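Local coordinates for histidine triad (HIT) protein (Marinobacter aquaeolei, PDB 3OHE) that probably acts as a hydrolase of the histidine triad (HIT) family and binds calcium ions, though its substrate is not established, at residues 50-53 and 54-57; 63-66 and 67-71. All blocks are in the same frame, centred on the assembly; numbering follows the deposited sequence. Where two conformers were deposited one is given.

Contact 1: 50-53 and 54-57; sequences LPNE and QQQR. With CA (calcium ion), chain D.
The carbonyl oxygen of Pro-51 is gripped by two backbone amides one turn on: Gln-55 N, 2.9 Å from Pro-51 O, makes a nearly straight bond, while the one from Gln-54 N is weak and bent. Pro-51 sits at the N-cap position of helix 52-72, and regular i to i+4 bonds follow, Gln-56 N to Asn-52 O and Arg-57 N to Glu-53 O. The Gln-55 side chain folds back over this start. Its CG lies beside the backbone N (chi1 -64°) and the chain runs out extended, bringing NE2 to 2.9 Å from Leu-50 O, the last carbonyl ahead of the cap. That bond is almost linear at 175° and lies in the plane of the Gln-55 amide. The other end of the amide, OE1, takes a hydrogen bond from Ser-63 OG of the second subunit, so one flat group joins the loop before the helix to the dimer interface. With an alanine at Gln-55, Leu-50 O would probably lose its side-chain amide donor and Ser-63 of the second subunit its acceptor. On the outer side, Glu-53 and Gln-56 share a calcium ion. In the conformer given, Gln-56 OE1 binds it at 2.4 Å, whereas Glu-53 OE1 stands further off, 2.9 Å from the metal, with the carboxylate and amide planes nearly perpendicular. A bend at chi2 (-70°) turns the Glu-53 carboxylate toward the ion. Two waters also bind the calcium; water 1 donates to Glu-53 OE2 at 2.5 Å. With one carboxylate and one neutral amide as its ligands from this pair of turns, the cation probably favours the ionised carboxylate of Glu-53 and polarises the Gln-56 carbonyl.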
ATOM      1  N   LEU A  50       9.993  -6.529  -9.116  1.00  8.71           N
ATOM      2  CA  LEU A  50       9.779  -7.962  -9.260  1.00  9.25           C
ATOM      3  C   LEU A  50       9.439  -8.242 -10.736  1.00 10.33           C
ATOM      4  O   LEU A  50       8.763  -7.464 -11.392  1.00 10.10           O
ATOM      5  CB  LEU A  50       8.611  -8.425  -8.413  1.00  8.71           C
ATOM      6  CG  LEU A  50       8.819  -8.515  -6.912  1.00  9.16           C
ATOM      7  CD1 LEU A  50       7.457  -8.733  -6.249  1.00 10.30           C
ATOM      8  CD2 LEU A  50       9.783  -9.660  -6.526  1.00 10.10           C
ATOM      9  N   PRO A  51       9.900  -9.390 -11.258  1.00  9.98           N
ATOM     10  CA  PRO A  51       9.383  -9.863 -12.524  1.00 11.66           C
ATOM     11  C   PRO A  51       7.846  -9.881 -12.549  1.00 10.08           C
ATOM     12  O   PRO A  51       7.210 -10.130 -11.527  1.00 10.07           O
ATOM     13  CB  PRO A  51       9.930 -11.304 -12.609  1.00 13.25           C
ATOM     14  CG  PRO A  51      11.133 -11.325 -11.732  1.00 17.25           C
ATOM     15  CD  PRO A  51      10.827 -10.345 -10.629  1.00 12.19           C
ATOM     16  N   ASN A  52       7.242  -9.665 -13.708  1.00 11.89           N
ATOM     17  CA  ASN A  52       5.802  -9.509 -13.802  1.00 12.31           C
ATOM     18  C   ASN A  52       5.064 -10.676 -13.160  1.00 10.79           C
ATOM     19  O   ASN A  52       4.109 -10.456 -12.439  1.00 11.50           O
ATOM     20  CB  ASN A  52       5.295  -9.345 -15.255  1.00 17.08           C
ATOM     21  CG  ASN A  52       3.830  -8.864 -15.289  1.00 26.53           C
ATOM     22  OD1 ASN A  52       2.967  -9.558 -15.794  1.00 39.16           O
ATOM     23  ND2 ASN A  52       3.554  -7.693 -14.697  1.00 33.40           N
ATOM     24  N   GLU A  53       5.500 -11.914 -13.407  1.00 11.52           N
ATOM     25  CA  GLU A  53       4.778 -13.060 -12.834  1.00 11.93           C
ATOM     26  C   GLU A  53       4.852 -13.083 -11.313  1.00  9.99           C
ATOM     27  O   GLU A  53       3.909 -13.539 -10.651  1.00 11.58           O
ATOM     28  CB  GLU A  53       5.289 -14.385 -13.401  1.00 14.58           C
ATOM     29  CG  GLU A  53       4.995 -14.558 -14.878  1.00 17.55           C
ATOM     30  CD  GLU A  53       3.512 -14.761 -15.203  1.00 23.57           C
ATOM     31  OE1 GLU A  53       2.645 -15.042 -14.312  1.00 23.49           O
ATOM     32  OE2 GLU A  53       3.195 -14.634 -16.398  1.00 28.12           O
ATOM     33  N   GLN A  54       5.968 -12.607 -10.765  1.00  9.00           N
ATOM     34  CA  GLN A  54       6.100 -12.539  -9.320  1.00  7.99           C
ATOM     35  C   GLN A  54       5.314 -11.402  -8.729  1.00  7.62           C
ATOM     36  O   GLN A  54       4.730 -11.553  -7.641  1.00  7.67           O
ATOM     37  CB  GLN A  54       7.575 -12.501  -8.890  1.00  9.98           C
ATOM     38  CG  GLN A  54       8.285 -13.810  -9.222  1.00 11.52           C
ATOM     39  CD  GLN A  54       9.768 -13.788  -8.980  1.00 12.25           C
ATOM     40  OE1 GLN A  54      10.325 -12.797  -8.585  1.00 13.79           O
ATOM     41  NE2 GLN A  54      10.420 -14.869  -9.322  1.00 19.80           N
ATOM     42  N   GLN A  55       5.181 -10.300  -9.472  1.00  7.70           N
ATOM     43  CA  GLN A  55       4.213  -9.291  -9.047  1.00  7.57           C
ATOM     44  C   GLN A  55       2.790  -9.857  -8.951  1.00  7.51           C
ATOM     45  O   GLN A  55       2.051  -9.583  -8.000  1.00  8.02           O
ATOM     46  CB  GLN A  55       4.189  -8.075  -9.981  1.00  8.09           C
ATOM     47  CG  GLN A  55       5.470  -7.270 -10.027  1.00  7.46           C
ATOM     48  CD  GLN A  55       5.353  -6.051 -10.919  1.00  8.32           C
ATOM     49  OE1 GLN A  55       4.289  -5.397 -10.948  1.00  8.94           O
ATOM     50  NE2 GLN A  55       6.406  -5.740 -11.670  1.00  9.15           N
ATOM     51  N   GLN A  56       2.406 -10.614  -9.971  0.50  7.34           N
ATOM     52  CA  GLN A  56       1.064 -11.187  -9.987  0.50  7.80           C
ATOM     53  C   GLN A  56       0.869 -12.243  -8.886  0.50  6.94           C
ATOM     54  O   GLN A  56      -0.208 -12.335  -8.328  0.50  7.30           O
ATOM     55  CB  GLN A  56       0.726 -11.751 -11.362  0.50  8.92           C
ATOM     56  CG  GLN A  56       0.544 -10.669 -12.435  0.50  8.66           C
ATOM     57  CD  GLN A  56       0.069 -11.236 -13.745  0.50 11.25           C
ATOM     58  OE1 GLN A  56       0.146 -12.464 -13.968  0.50 13.47           O
ATOM     59  NE2 GLN A  56      -0.462 -10.374 -14.615  0.50 15.62           N
ATOM     60  N   ARG A  57       1.900 -13.001  -8.550  1.00  6.92           N
ATOM     61  CA  ARG A  57       1.804 -13.918  -7.432  1.00  7.12           C
ATOM     62  C   ARG A  57       1.679 -13.176  -6.108  1.00  6.76           C
ATOM     63  O   ARG A  57       0.872 -13.560  -5.253  1.00  6.90           O
ATOM     64  CB  ARG A  57       2.980 -14.894  -7.417  1.00  7.50           C
ATOM     65  CG  ARG A  57       2.944 -15.905  -6.267  1.00  7.49           C
ATOM     66  CD  ARG A  57       1.827 -16.908  -6.423  1.00  8.51           C
ATOM     67  NE  ARG A  57       1.575 -17.588  -5.159  1.00  8.53           N
ATOM     68  CZ  ARG A  57       0.640 -18.512  -5.015  1.00  8.30           C
ATOM     69  NH1 ARG A  57      -0.010 -19.004  -6.066  1.00 10.94           N
ATOM     70  NH2 ARG A  57       0.395 -18.970  -3.806  1.00  9.51           N
TER
HETATM   71 CA    CA D 138      -0.114 -14.609 -14.980  0.50 23.67          CA
HETATM   72  O   HOH W   1       1.027 -13.684 -17.087  1.00 35.34           O
HETATM   73  O   HOH W   2      -1.538 -12.849 -16.226  1.00 39.27           O

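Contact 2: 63-66 and 67-71; sequences SALS and EGMME
Leu-65 and Met-69, one turn apart on helix 52-72 of the HIT fold, form the tightly packed side of this contact, facing the antiparallel sheet. Met-69 is modelled as selenomethionine, and its selenium lies 3.8 Å from Leu-65 CG, with Leu-65 CD1 against the same atom and against Met-69 CG. Leu-65 CG stands opposite its own backbone N (chi1 177°), which sends the branched end along the helix toward Met-69. Both side chains rest on Val-35 of strand 34-39 and His-94 of strand 92-97. In the backbone, Met-69 N bonds to Leu-65 O at 2.8 Å.

Ser-66 is buried too; in the conformer given, its OG is hydrogen-bonded to Ser-62 O, and Tyr-48 of the second subunit packs on Ser-66, Glu-67 and Met-70. The solvent side is looser. There Ala-64 and Gly-68 bring little or no side chain, and Gly-68 N bonds to Ala-64 O at 3.0 Å. The Glu-67 chain is extended, and a water joins its exposed carboxylate end to the preceding turn. Water 3 donates to Glu-67 OE1 at 2.7 Å and, more weakly, to Ser-63 O, 3.0 Å away, the carbonyl oxygen that also accepts from Glu-67 N.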
ATOM      1  N   SER A  63      -4.064 -10.260  -1.848  1.00  7.07           N
ATOM      2  CA  SER A  63      -5.525 -10.179  -1.891  1.00  6.88           C
ATOM      3  C   SER A  63      -6.171 -11.299  -1.101  1.00  6.22           C
ATOM      4  O   SER A  63      -7.184 -11.084  -0.407  1.00  7.59           O
ATOM      5  CB  SER A  63      -6.012 -10.177  -3.321  1.00  7.98           C
ATOM      6  OG  SER A  63      -5.807  -8.891  -3.877  1.00  8.85           O
ATOM      7  N   ALA A  64      -5.645 -12.513  -1.163  1.00  6.65           N
ATOM      8  CA  ALA A  64      -6.201 -13.656  -0.432  1.00  7.14           C
ATOM      9  C   ALA A  64      -5.987 -13.447   1.074  1.00  6.86           C
ATOM     10  O   ALA A  64      -6.893 -13.658   1.902  1.00  7.71           O
ATOM     11  CB  ALA A  64      -5.572 -14.983  -0.909  1.00  8.79           C
ATOM     12  N   LEU A  65      -4.778 -13.037   1.447  1.00  7.01           N
ATOM     13  CA  LEU A  65      -4.479 -12.740   2.855  1.00  7.12           C
ATOM     14  C   LEU A  65      -5.406 -11.658   3.399  1.00  6.67           C
ATOM     15  O   LEU A  65      -5.949 -11.782   4.513  1.00  7.31           O
ATOM     16  CB  LEU A  65      -3.022 -12.314   3.007  1.00  7.50           C
ATOM     17  CG  LEU A  65      -2.581 -11.908   4.417  1.00  6.93           C
ATOM     18  CD1 LEU A  65      -2.620 -13.127   5.379  1.00  8.95           C
ATOM     19  CD2 LEU A  65      -1.154 -11.294   4.369  1.00  7.89           C
ATOM     20  N   SER A  66      -5.573 -10.576   2.654  0.70  6.08           N
ATOM     21  CA  SER A  66      -6.372  -9.427   3.122  0.70  6.02           C
ATOM     22  C   SER A  66      -7.822  -9.845   3.345  0.70  7.07           C
ATOM     23  O   SER A  66      -8.382  -9.613   4.421  0.70  6.76           O
ATOM     24  CB  SER A  66      -6.364  -8.273   2.112  0.70  6.29           C
ATOM     25  OG  SER A  66      -5.095  -7.689   1.988  0.70  9.03           O
ATOM     26  N   GLU A  67      -8.444 -10.461   2.345  1.00  7.08           N
ATOM     27  CA  GLU A  67      -9.835 -10.862   2.491  1.00  7.76           C
ATOM     28  C   GLU A  67     -10.018 -11.833   3.652  1.00  6.41           C
ATOM     29  O   GLU A  67     -10.974 -11.743   4.437  1.00  7.14           O
ATOM     30  CB  GLU A  67     -10.361 -11.455   1.181  1.00  8.17           C
ATOM     31  CG  GLU A  67     -11.859 -11.677   1.232  1.00  8.22           C
ATOM     32  CD  GLU A  67     -12.528 -12.024  -0.053  1.00 11.55           C
ATOM     33  OE1 GLU A  67     -11.868 -12.092  -1.100  1.00 12.42           O
ATOM     34  OE2 GLU A  67     -13.773 -12.241   0.010  1.00 13.60           O
ATOM     35  N   GLY A  68      -9.101 -12.774   3.769  1.00  6.54           N
ATOM     36  CA  GLY A  68      -9.160 -13.751   4.847  1.00  6.21           C
ATOM     37  C   GLY A  68      -8.964 -13.132   6.225  1.00  6.79           C
ATOM     38  O   GLY A  68      -9.665 -13.529   7.180  1.00  7.27           O
HETATM   39  N   MSE A  69      -8.031 -12.184   6.368  1.00  6.99           N
HETATM   40  CA  MSE A  69      -7.845 -11.496   7.643  1.00  6.51           C
HETATM   41  C   MSE A  69      -9.059 -10.683   8.033  1.00  6.82           C
HETATM   42  O   MSE A  69      -9.418 -10.604   9.209  1.00  7.19           O
HETATM   43  CB  MSE A  69      -6.632 -10.575   7.564  1.00  6.82           C
HETATM   44  CG  MSE A  69      -5.296 -11.243   7.554  1.00  6.98           C
HETATM   45 SE   MSE A  69      -3.804 -10.020   7.506  0.75  7.71          SE
HETATM   46  CE  MSE A  69      -3.867  -9.332   9.334  1.00 11.11           C
HETATM   47  N   MSE A  70      -9.717 -10.070   7.045  1.00  6.53           N
HETATM   48  CA  MSE A  70     -10.898  -9.292   7.359  1.00  6.33           C
HETATM   49  C   MSE A  70     -11.956 -10.130   8.047  1.00  7.62           C
HETATM   50  O   MSE A  70     -12.559  -9.686   9.053  1.00  8.52           O
HETATM   51  CB  MSE A  70     -11.434  -8.634   6.107  1.00  7.78           C
HETATM   52  CG  MSE A  70     -10.692  -7.423   5.704  1.00 10.15           C
HETATM   53 SE   MSE A  70     -11.119  -5.895   6.897  0.75 12.45          SE
HETATM   54  CE  MSE A  70     -12.944  -5.546   6.256  1.00 15.89           C
ATOM     55  N   GLU A  71     -12.196 -11.346   7.533  1.00  7.17           N
ATOM     56  CA  GLU A  71     -13.203 -12.211   8.154  1.00  7.09           C
ATOM     57  C   GLU A  71     -12.684 -12.786   9.486  1.00  7.19           C
ATOM     58  O   GLU A  71     -13.412 -12.834  10.480  1.00  8.35           O
ATOM     59  CB  GLU A  71     -13.670 -13.281   7.185  1.00  7.31           C
ATOM     60  CG  GLU A  71     -14.898 -14.034   7.706  1.00  9.65           C
ATOM     61  CD  GLU A  71     -16.233 -13.301   7.637  1.00  9.50           C
ATOM     62  OE1 GLU A  71     -16.322 -12.180   7.061  1.00  9.05           O
ATOM     63  OE2 GLU A  71     -17.230 -13.872   8.149  1.00  9.63           O
TER
HETATM   64  O   HOH W   3      -9.352 -12.311  -1.995  1.00 13.21           O

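From the N terminus, the chain runs through helix 7-12 and strands 13-18, 22-27 and 34-39 before reaching contact 1, where the loop after the third strand turns into helix 52-72. Contact 2 follows further along that helix, shortly before strand 77-82. Each joins adjoining segments of one helix or its start, so neither closes a long loop; they stand in series, neither nested nor crossed, with centres about 20 Å apart and no direct touch. Contact 1 ties the incoming loop to the helix start, and contact 2 sets the later turns on strands 34-39, 92-97 and 77-82. The dimer connects them, since contact 1 of one subunit meets contact 2 of the other.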